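Local coordinates for endonuclease 2 (Arabidopsis thaliana, PDB 4CXP), which cleaves RNA and single-stranded DNA, and less readily double-stranded DNA, endonucleolytically to 5'-phosphorylated products with the aid of three divalent metal ions, at residues K3-Q14 / G35-W43; V193-K201 / Q249-R260. One frame throughout, in Å; residues are numbered along the deposited sequence.

Contact 1: K3-Q14 / G35-W43; sequences KEGHEIICKIAQ and GDLSSLCLW. With ZN (zinc ion), chain G; SO4 (sulfate ion), chain K.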
loop_
_atom_site.group_PDB
_atom_site.type_symbol
_atom_site.label_atom_id
_atom_site.label_comp_id
_atom_site.label_asym_id
_atom_site.label_seq_id
_atom_site.Cartn_x
_atom_site.Cartn_y
_atom_site.Cartn_z
ATOM N N LYS A 3 -9.016 -1.792 5.115
ATOM C CA LYS A 3 -8.914 -0.778 6.120
ATOM C C LYS A 3 -7.725 -0.967 7.034
ATOM O O LYS A 3 -7.012 -0.020 7.348
ATOM C CB LYS A 3 -10.208 -0.754 6.948
ATOM C CG LYS A 3 -10.201 0.153 8.154
ATOM C CD LYS A 3 -11.505 0.022 8.924
ATOM C CE LYS A 3 -11.620 1.011 10.069
ATOM N NZ LYS A 3 -11.036 0.470 11.323
ATOM N N GLU A 4 -7.517 -2.196 7.498
ATOM C CA GLU A 4 -6.490 -2.442 8.498
ATOM C C GLU A 4 -5.097 -2.156 7.933
ATOM O O GLU A 4 -4.259 -1.555 8.608
ATOM C CB GLU A 4 -6.565 -3.883 9.014
ATOM C CG GLU A 4 -7.910 -4.271 9.625
ATOM C CD GLU A 4 -8.970 -4.738 8.622
ATOM O OE1 GLU A 4 -8.728 -4.776 7.381
ATOM O OE2 GLU A 4 -10.069 -5.108 9.098
ATOM N N GLY A 5 -4.832 -2.605 6.711
ATOM C CA GLY A 5 -3.523 -2.381 6.126
ATOM C C GLY A 5 -3.208 -0.910 5.975
ATOM O O GLY A 5 -2.104 -0.471 6.290
ATOM N N HIS A 6 -4.159 -0.129 5.452
ATOM C CA HIS A 6 -3.925 1.310 5.326
ATOM C C HIS A 6 -3.747 1.990 6.669
ATOM O O HIS A 6 -2.936 2.898 6.810
ATOM C CB HIS A 6 -5.032 1.995 4.525
ATOM C CG HIS A 6 -4.981 1.643 3.081
ATOM N ND1 HIS A 6 -4.018 2.149 2.235
ATOM C CD2 HIS A 6 -5.704 0.772 2.350
ATOM C CE1 HIS A 6 -4.170 1.593 1.042
ATOM N NE2 HIS A 6 -5.189 0.756 1.078
ATOM N N GLU A 7 -4.534 1.582 7.664
ATOM C CA GLU A 7 -4.391 2.175 8.988
ATOM C C GLU A 7 -2.994 1.925 9.545
ATOM O O GLU A 7 -2.379 2.828 10.098
ATOM C CB GLU A 7 -5.438 1.642 9.964
ATOM C CG GLU A 7 -6.814 2.234 9.792
ATOM C CD GLU A 7 -7.803 1.667 10.788
ATOM O OE1 GLU A 7 -7.562 0.568 11.340
ATOM O OE2 GLU A 7 -8.837 2.306 11.008
ATOM N N ILE A 8 -2.508 0.698 9.417
ATOM C CA ILE A 8 -1.190 0.357 9.892
ATOM C C ILE A 8 -0.126 1.209 9.212
ATOM O O ILE A 8 0.758 1.769 9.864
ATOM C CB ILE A 8 -0.914 -1.158 9.706
ATOM C CG1 ILE A 8 -1.795 -1.996 10.652
ATOM C CG2 ILE A 8 0.559 -1.480 9.874
ATOM C CD1 ILE A 8 -1.889 -3.458 10.293
ATOM N N ILE A 9 -0.190 1.281 7.884
ATOM C CA ILE A 9 0.785 2.043 7.128
ATOM C C ILE A 9 0.785 3.503 7.559
ATOM O O ILE A 9 1.836 4.097 7.780
ATOM C CB ILE A 9 0.521 1.862 5.617
ATOM C CG1 ILE A 9 0.947 0.443 5.211
ATOM C CG2 ILE A 9 1.230 2.917 4.782
ATOM C CD1 ILE A 9 0.548 0.051 3.816
ATOM N N CYS A 10 -0.399 4.091 7.650
ATOM C CA CYS A 10 -0.486 5.495 7.996
ATOM C C CYS A 10 -0.116 5.775 9.453
ATOM O O CYS A 10 0.430 6.835 9.743
ATOM C CB CYS A 10 -1.862 6.048 7.639
ATOM S SG CYS A 10 -1.992 6.345 5.860
ATOM N N LYS A 11 -0.391 4.848 10.372
ATOM C CA LYS A 11 0.024 5.007 11.771
ATOM C C LYS A 11 1.544 4.984 11.883
ATOM O O LYS A 11 2.144 5.818 12.556
ATOM C CB LYS A 11 -0.599 3.927 12.652
ATOM C CG LYS A 11 -2.066 4.164 12.958
ATOM C CD LYS A 11 -2.699 2.954 13.620
ATOM C CE LYS A 11 -4.121 3.226 14.065
ATOM N NZ LYS A 11 -4.148 3.955 15.357
ATOM N N ILE A 12 2.178 4.043 11.192
ATOM C CA ILE A 12 3.638 3.990 11.173
ATOM C C ILE A 12 4.172 5.300 10.576
ATOM O O ILE A 12 5.079 5.935 11.120
ATOM C CB ILE A 12 4.147 2.767 10.387
ATOM C CG1 ILE A 12 3.815 1.486 11.149
ATOM C CG2 ILE A 12 5.641 2.882 10.137
ATOM C CD1 ILE A 12 4.088 0.228 10.369
ATOM N N ALA A 13 3.613 5.704 9.444
ATOM C CA ALA A 13 4.130 6.871 8.770
ATOM C C ALA A 13 4.028 8.118 9.622
ATOM O O ALA A 13 4.977 8.906 9.711
ATOM C CB ALA A 13 3.412 7.099 7.459
ATOM N N GLN A 14 2.880 8.333 10.260
ATOM C CA GLN A 14 2.691 9.618 10.920
ATOM C C GLN A 14 3.665 9.775 12.087
ATOM O O GLN A 14 4.140 10.867 12.353
ATOM C CB GLN A 14 1.239 9.854 11.333
ATOM C CG GLN A 14 0.995 11.283 11.825
ATOM C CD GLN A 14 -0.474 11.651 11.944
ATOM O OE1 GLN A 14 -1.344 10.776 11.988
ATOM N NE2 GLN A 14 -0.772 12.945 11.937
ATOM N N GLY A 35 -6.588 15.193 13.847
ATOM C CA GLY A 35 -5.144 15.150 13.737
ATOM C C GLY A 35 -4.556 13.837 13.251
ATOM O O GLY A 35 -3.338 13.736 13.106
ATOM N N ASP A 36 -5.396 12.829 13.001
ATOM C CA ASP A 36 -4.950 11.452 12.757
ATOM C C ASP A 36 -5.053 11.110 11.275
ATOM O O ASP A 36 -6.141 10.914 10.751
ATOM C CB ASP A 36 -5.822 10.532 13.621
ATOM C CG ASP A 36 -5.435 9.083 13.556
ATOM O OD1 ASP A 36 -4.548 8.705 12.784
ATOM O OD2 ASP A 36 -6.057 8.288 14.293
ATOM N N LEU A 37 -3.912 11.016 10.611
ATOM C CA LEU A 37 -3.871 10.700 9.199
ATOM C C LEU A 37 -4.567 9.360 8.925
ATOM O O LEU A 37 -5.272 9.203 7.926
ATOM C CB LEU A 37 -2.414 10.657 8.720
ATOM C CG LEU A 37 -2.196 10.271 7.253
ATOM C CD1 LEU A 37 -2.861 11.247 6.278
ATOM C CD2 LEU A 37 -0.705 10.175 6.995
ATOM N N SER A 38 -4.346 8.383 9.798
ATOM C CA SER A 38 -4.910 7.061 9.616
ATOM C C SER A 38 -6.422 7.032 9.607
ATOM O O SER A 38 -6.992 6.125 9.047
ATOM C CB SER A 38 -4.340 6.080 10.637
ATOM O OG SER A 38 -4.925 6.218 11.905
ATOM N N SER A 39 -7.079 8.052 10.128
ATOM C CA SER A 39 -8.536 8.092 10.093
ATOM C C SER A 39 -9.081 8.322 8.687
ATOM O O SER A 39 -10.243 8.083 8.453
ATOM C CB SER A 39 -9.073 9.141 11.033
ATOM O OG SER A 39 -8.847 10.425 10.532
ATOM N N LEU A 40 -8.231 8.754 7.752
ATOM C CA LEU A 40 -8.644 9.050 6.380
ATOM C C LEU A 40 -7.838 8.285 5.324
ATOM O O LEU A 40 -7.897 8.586 4.147
ATOM C CB LEU A 40 -8.533 10.540 6.116
ATOM C CG LEU A 40 -9.649 11.359 6.752
ATOM C CD1 LEU A 40 -9.304 12.834 6.668
ATOM C CD2 LEU A 40 -10.994 11.097 6.071
ATOM N N CYS A 41 -7.125 7.260 5.750
ATOM C CA CYS A 41 -6.281 6.575 4.752
ATOM C C CYS A 41 -7.045 5.587 3.868
ATOM O O CYS A 41 -6.433 5.017 2.977
ATOM C CB CYS A 41 -5.002 5.969 5.366
ATOM S SG CYS A 41 -3.777 7.275 5.643
ATOM N N LEU A 42 -8.362 5.480 4.036
ATOM C CA LEU A 42 -9.250 4.781 3.090
ATOM C C LEU A 42 -10.120 5.739 2.267
ATOM O O LEU A 42 -10.885 5.291 1.414
ATOM C CB LEU A 42 -10.135 3.738 3.798
ATOM C CG LEU A 42 -10.278 2.369 3.131
ATOM C CD1 LEU A 42 -8.980 1.631 2.954
ATOM C CD2 LEU A 42 -11.252 1.530 3.939
ATOM N N TRP A 43 -9.967 7.044 2.468
ATOM C CA TRP A 43 -10.767 8.011 1.728
ATOM C C TRP A 43 -10.671 7.781 0.228
ATOM O O TRP A 43 -11.677 7.820 -0.469
ATOM C CB TRP A 43 -10.338 9.442 2.077
ATOM C CG TRP A 43 -10.985 10.482 1.233
ATOM C CD1 TRP A 43 -12.191 11.080 1.442
ATOM C CD2 TRP A 43 -10.456 11.056 0.030
ATOM N NE1 TRP A 43 -12.457 11.975 0.442
ATOM C CE2 TRP A 43 -11.406 11.988 -0.435
ATOM C CE3 TRP A 43 -9.272 10.883 -0.689
ATOM C CZ2 TRP A 43 -11.219 12.725 -1.586
ATOM C CZ3 TRP A 43 -9.096 11.599 -1.853
ATOM C CH2 TRP A 43 -10.059 12.522 -2.283
HETATM ZN ZN ZN G . -5.724 -0.542 -0.368
HETATM S S SO4 K . -16.074 12.651 1.531
HETATM O O1 SO4 K . -15.852 11.236 1.208
HETATM O O2 SO4 K . -17.323 13.089 0.868
HETATM O O3 SO4 K . -14.953 13.481 1.061
HETATM O O4 SO4 K . -16.216 12.809 2.993
HETATM O O HOH W 1 -9.449 4.503 9.861
HETATM O O HOH W 2 -3.636 6.709 15.355
HETATM O O HOH W 3 -1.856 8.249 11.339
#
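Cys10 and Cys41 are joined by a disulfide, SG to SG 2.0 Å with a chi3 of -91°, which ties the second turn of helix 3-14 to the loop 35-43. One helical turn further on, Gln14 grips the loop backbone with both ends of its amide. Its NE2 donates to Gly35 O at 2.9 Å, in the plane of that carbonyl, while its OE1 accepts from Leu37 N at 2.9 Å, with the donor tilted from the amide carbonyl plane; a bond at each end of the amide fixes its rotation about the CG-CD bond. With CG anti to the backbone N (chi1 -171°) and the chain extended beyond it, Gln14 carries its amide across to the loop backbone. Between these anchors Ser38 turns its CB against Cys10 CB at 3.9 Å and rests beside Lys11 CG. Ser38 OG donates to Asp36 OD1 at 2.7 Å within the loop, and water 3 links Ser38 N to Gln14 OE1. The amine of Lys11 reaches Asp36 OD2 through water 2, but its direct partner is Glu175. Toward the start of the helix, Leu42 CD1 meets CD2 of the His6 ring at 3.4 Å, and Cys41 O, hydrogen-bonded to His120 ND1, lies obliquely by the same ring. His6 NE2 binds a zinc ion at 2.0 Å, with Trp1 O and Asp124 OD1 among the other ligands. The disulfide-bound loop thus packs behind a first-shell ligand in the trinuclear zinc site characteristic of the S1/P1 nucleases.

Contact 2: V193-K201 / Q249-R260; sequences VKRWETCTK and QGGVRLAATLNR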
loop_
_atom_site.group_PDB
_atom_site.type_symbol
_atom_site.label_atom_id
_atom_site.label_comp_id
_atom_site.label_asym_id
_atom_site.label_seq_id
_atom_site.Cartn_x
_atom_site.Cartn_y
_atom_site.Cartn_z
ATOM N N VAL A 193 15.792 -0.660 6.664
ATOM C CA VAL A 193 14.965 0.534 6.728
ATOM C C VAL A 193 15.668 1.718 6.074
ATOM O O VAL A 193 15.044 2.529 5.389
ATOM C CB VAL A 193 14.554 0.812 8.196
ATOM C CG1 VAL A 193 14.023 2.217 8.400
ATOM C CG2 VAL A 193 13.523 -0.206 8.649
ATOM N N LYS A 194 16.977 1.851 6.301
ATOM C CA LYS A 194 17.725 2.933 5.670
ATOM C C LYS A 194 17.628 2.854 4.151
ATOM O O LYS A 194 17.497 3.877 3.476
ATOM C CB LYS A 194 19.182 2.945 6.137
ATOM C CG LYS A 194 19.325 3.273 7.609
ATOM C CD LYS A 194 20.727 3.341 8.155
ATOM C CE LYS A 194 20.722 3.694 9.639
ATOM N N ARG A 195 17.719 1.653 3.603
ATOM C CA ARG A 195 17.542 1.503 2.159
ATOM C C ARG A 195 16.100 1.762 1.720
ATOM O O ARG A 195 15.865 2.348 0.664
ATOM C CB ARG A 195 17.993 0.127 1.709
ATOM C CG ARG A 195 19.480 -0.108 1.932
ATOM C CD ARG A 195 19.979 -1.327 1.216
ATOM N NE ARG A 195 19.310 -2.562 1.580
ATOM C CZ ARG A 195 19.689 -3.369 2.551
ATOM N NH1 ARG A 195 20.622 -3.001 3.428
ATOM N NH2 ARG A 195 19.091 -4.529 2.706
ATOM N N TRP A 196 15.128 1.334 2.521
ATOM C CA TRP A 196 13.749 1.586 2.174
ATOM C C TRP A 196 13.462 3.072 2.021
ATOM O O TRP A 196 12.682 3.455 1.170
ATOM C CB TRP A 196 12.809 1.020 3.246
ATOM C CG TRP A 196 12.873 -0.470 3.424
ATOM C CD1 TRP A 196 13.513 -1.391 2.638
ATOM C CD2 TRP A 196 12.264 -1.207 4.485
ATOM N NE1 TRP A 196 13.351 -2.648 3.159
ATOM C CE2 TRP A 196 12.578 -2.562 4.292
ATOM C CE3 TRP A 196 11.457 -0.851 5.567
ATOM C CZ2 TRP A 196 12.107 -3.556 5.154
ATOM C CZ3 TRP A 196 10.992 -1.826 6.403
ATOM C CH2 TRP A 196 11.322 -3.157 6.204
ATOM N N GLU A 197 14.066 3.893 2.880
ATOM C CA GLU A 197 13.825 5.336 2.883
ATOM C C GLU A 197 14.476 6.086 1.752
ATOM O O GLU A 197 14.000 7.134 1.366
ATOM C CB GLU A 197 14.350 5.946 4.159
ATOM C CG GLU A 197 13.605 5.521 5.368
ATOM C CD GLU A 197 14.181 6.087 6.624
ATOM O OE1 GLU A 197 15.425 6.116 6.757
ATOM O OE2 GLU A 197 13.384 6.449 7.490
ATOM N N THR A 198 15.596 5.591 1.264
ATOM C CA THR A 198 16.425 6.331 0.314
ATOM C C THR A 198 15.746 6.418 -1.041
ATOM O O THR A 198 15.228 5.441 -1.549
ATOM C CB THR A 198 17.779 5.613 0.188
ATOM O OG1 THR A 198 18.442 5.709 1.456
ATOM C CG2 THR A 198 18.669 6.210 -0.892
ATOM N N CYS A 199 15.782 7.612 -1.602
ATOM C CA CYS A 199 15.279 7.868 -2.944
ATOM C C CYS A 199 16.109 8.949 -3.602
ATOM O O CYS A 199 16.080 10.101 -3.192
ATOM C CB CYS A 199 13.825 8.307 -2.893
ATOM S SG CYS A 199 13.036 8.540 -4.505
ATOM N N THR A 200 16.848 8.540 -4.626
ATOM C CA THR A 200 17.723 9.390 -5.450
ATOM C C THR A 200 16.967 10.475 -6.251
ATOM O O THR A 200 17.575 11.394 -6.775
ATOM C CB THR A 200 18.628 8.485 -6.357
ATOM O OG1 THR A 200 19.954 8.446 -5.817
ATOM C CG2 THR A 200 18.673 8.930 -7.827
ATOM N N LYS A 201 15.636 10.391 -6.310
ATOM C CA LYS A 201 14.833 11.518 -6.798
ATOM C C LYS A 201 14.576 12.480 -5.645
ATOM O O LYS A 201 13.755 12.217 -4.750
ATOM C CB LYS A 201 13.499 11.056 -7.370
ATOM C CG LYS A 201 13.383 9.576 -7.632
ATOM C CD LYS A 201 13.568 9.242 -9.090
ATOM C CE LYS A 201 12.354 8.495 -9.611
ATOM N NZ LYS A 201 12.543 8.041 -11.013
ATOM N N GLN A 249 7.425 -1.408 5.036
ATOM C CA GLN A 249 7.980 -0.645 3.935
ATOM C C GLN A 249 7.051 0.508 3.566
ATOM O O GLN A 249 7.502 1.636 3.351
ATOM C CB GLN A 249 8.204 -1.536 2.721
ATOM C CG GLN A 249 9.444 -2.389 2.802
ATOM C CD GLN A 249 9.576 -3.346 1.636
ATOM O OE1 GLN A 249 8.618 -4.011 1.262
ATOM N NE2 GLN A 249 10.756 -3.429 1.062
ATOM N N GLY A 250 5.760 0.228 3.456
ATOM C CA GLY A 250 4.824 1.272 3.100
ATOM C C GLY A 250 4.838 2.427 4.091
ATOM O O GLY A 250 4.824 3.585 3.692
ATOM N N GLY A 251 4.820 2.114 5.382
ATOM C CA GLY A 251 4.831 3.151 6.385
ATOM C C GLY A 251 6.110 3.970 6.381
ATOM O O GLY A 251 6.093 5.194 6.480
ATOM N N VAL A 252 7.243 3.271 6.292
ATOM C CA VAL A 252 8.539 3.919 6.262
ATOM C C VAL A 252 8.649 4.825 5.032
ATOM O O VAL A 252 9.137 5.957 5.127
ATOM C CB VAL A 252 9.653 2.855 6.316
ATOM C CG1 VAL A 252 10.988 3.438 5.915
ATOM C CG2 VAL A 252 9.742 2.232 7.696
ATOM N N ARG A 253 8.215 4.332 3.878
ATOM C CA ARG A 253 8.341 5.082 2.647
ATOM C C ARG A 253 7.347 6.227 2.565
ATOM O O ARG A 253 7.684 7.276 2.018
ATOM C CB ARG A 253 8.240 4.132 1.458
ATOM C CG ARG A 253 9.493 3.291 1.350
ATOM C CD ARG A 253 9.294 2.067 0.517
ATOM N NE ARG A 253 10.566 1.443 0.186
ATOM C CZ ARG A 253 10.671 0.282 -0.436
ATOM N NH1 ARG A 253 9.602 -0.467 -0.623
ATOM N NH2 ARG A 253 11.852 -0.162 -0.841
ATOM N N LEU A 254 6.142 6.064 3.097
ATOM C CA LEU A 254 5.223 7.179 3.142
ATOM C C LEU A 254 5.823 8.315 3.961
ATOM O O LEU A 254 5.830 9.474 3.520
ATOM C CB LEU A 254 3.867 6.752 3.680
ATOM C CG LEU A 254 2.838 7.875 3.823
ATOM C CD1 LEU A 254 2.630 8.660 2.540
ATOM C CD2 LEU A 254 1.527 7.292 4.323
ATOM N N ALA A 255 6.361 8.008 5.143
ATOM C CA ALA A 255 6.964 9.059 5.953
ATOM C C ALA A 255 8.161 9.684 5.255
ATOM O O ALA A 255 8.322 10.909 5.274
ATOM C CB ALA A 255 7.374 8.535 7.303
ATOM N N ALA A 256 9.041 8.871 4.665
ATOM C CA ALA A 256 10.226 9.420 4.042
ATOM C C ALA A 256 9.864 10.345 2.885
ATOM O O ALA A 256 10.511 11.371 2.662
ATOM C CB ALA A 256 11.136 8.314 3.574
ATOM N N THR A 257 8.841 9.963 2.136
ATOM C CA THR A 257 8.374 10.756 1.009
ATOM C C THR A 257 7.756 12.075 1.485
ATOM O O THR A 257 8.091 13.136 0.953
ATOM C CB THR A 257 7.418 9.930 0.142
ATOM O OG1 THR A 257 8.088 8.753 -0.305
ATOM C CG2 THR A 257 6.940 10.714 -1.035
ATOM N N LEU A 258 6.876 12.025 2.476
ATOM C CA LEU A 258 6.306 13.248 3.023
ATOM C C LEU A 258 7.386 14.148 3.620
ATOM O O LEU A 258 7.334 15.372 3.477
ATOM C CB LEU A 258 5.225 12.953 4.055
ATOM C CG LEU A 258 3.978 12.220 3.515
ATOM C CD1 LEU A 258 3.002 11.933 4.639
ATOM C CD2 LEU A 258 3.287 12.992 2.404
ATOM N N ASN A 259 8.376 13.556 4.283
ATOM C CA ASN A 259 9.459 14.354 4.827
ATOM C C ASN A 259 10.225 15.091 3.730
ATOM O O ASN A 259 10.555 16.265 3.868
ATOM C CB ASN A 259 10.407 13.493 5.663
ATOM C CG ASN A 259 9.806 13.104 7.002
ATOM O OD1 ASN A 259 8.831 13.688 7.457
ATOM N ND2 ASN A 259 10.393 12.115 7.642
ATOM N N ARG A 260 10.500 14.410 2.626
ATOM C CA ARG A 260 11.162 15.070 1.496
ATOM C C ARG A 260 10.283 16.158 0.900
ATOM O O ARG A 260 10.777 17.237 0.584
ATOM C CB ARG A 260 11.517 14.048 0.430
ATOM C CG ARG A 260 12.750 13.242 0.738
ATOM C CD ARG A 260 13.218 12.363 -0.419
ATOM N NE ARG A 260 12.261 11.315 -0.773
ATOM C CZ ARG A 260 12.218 10.095 -0.262
ATOM N NH1 ARG A 260 13.128 9.680 0.619
ATOM N NH2 ARG A 260 11.277 9.268 -0.690
HETATM O O HOH W 4 13.939 1.852 -1.379
HETATM O O HOH W 5 10.588 6.773 7.313
HETATM O O HOH W 6 11.039 6.552 0.356
#
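The indole of Trp196 is sandwiched between Gln249 and its own helix. Gln249 CG sits over the six-membered ring, 3.5 Å from the centroid and 13° off the normal, a CH-pi contact; Val193 CA lies on the opposite face, displaced toward the rim. Val252 CG2 approaches the ring edge near its plane. A second flat group, the guanidinium of Arg260, has Ala256 O over one face and Cys199 CB over the other, 3.5 Å above the plane, while water 6 lies at its edge. Arg260 NH1 donates to Glu197 O at 2.8 Å, nearly along the C=O axis, and the same water bridges Arg260 NH2 to that oxygen. The bend of Arg260 at chi3 (-65°) folds its end back over Ala256 O. The guanidinium of Arg253 holds Trp196 O in its plane, NE to O 3.1 Å, in a fairly straight bond; its NH1 forms a salt bridge with Glu212. Thus two arginines take backbone carbonyls at the C-terminal end of helix 190-197, where the helix itself runs out of amide donors. Replacing Trp196 by an alanine is likely to take away the face on which Gln249 CG rests and open a gap beside Val252, although Gln249 OE1 is also held by Arg246. Glu197 lays CG against Val252 CG1 at 3.4 Å, and its carboxylate, paired with Arg16, is linked by water 5 to Val252 O. The axes of 193-197 and 249-260 approach to 9.1 Å and cross at -50°; the latter lies on the long C-terminal helix 233-262, and this interhelical packing within the mainly helical S1/P1 nuclease fold continues into the loop carrying the Cys199-Cys205 disulfide.

Both contacts have buried cores, with His6, Cys10 and Leu37 in contact 1 and Trp196, Val252 and Arg253 in contact 2, while Lys3 and Lys201 lie at their exposed margins. Helix 233-262 brings them together: Val252 and Arg253 face helix 190-197 in contact 2, and Leu254 packs against Cys10 and Ala13 of contact 1, where Ala13 CB lies 3.4 Å from Gly251 O. Contact 1 joins a helix to a loop through a covalent bond and an amide grip beside the zinc site. Contact 2 joins two helices and a trailing loop through an aromatic face and arginine-to-carbonyl bonds; its disulfide, to Cys205, does not cross the interface. Its 249-260 segment runs into the propeptide removed on maturation.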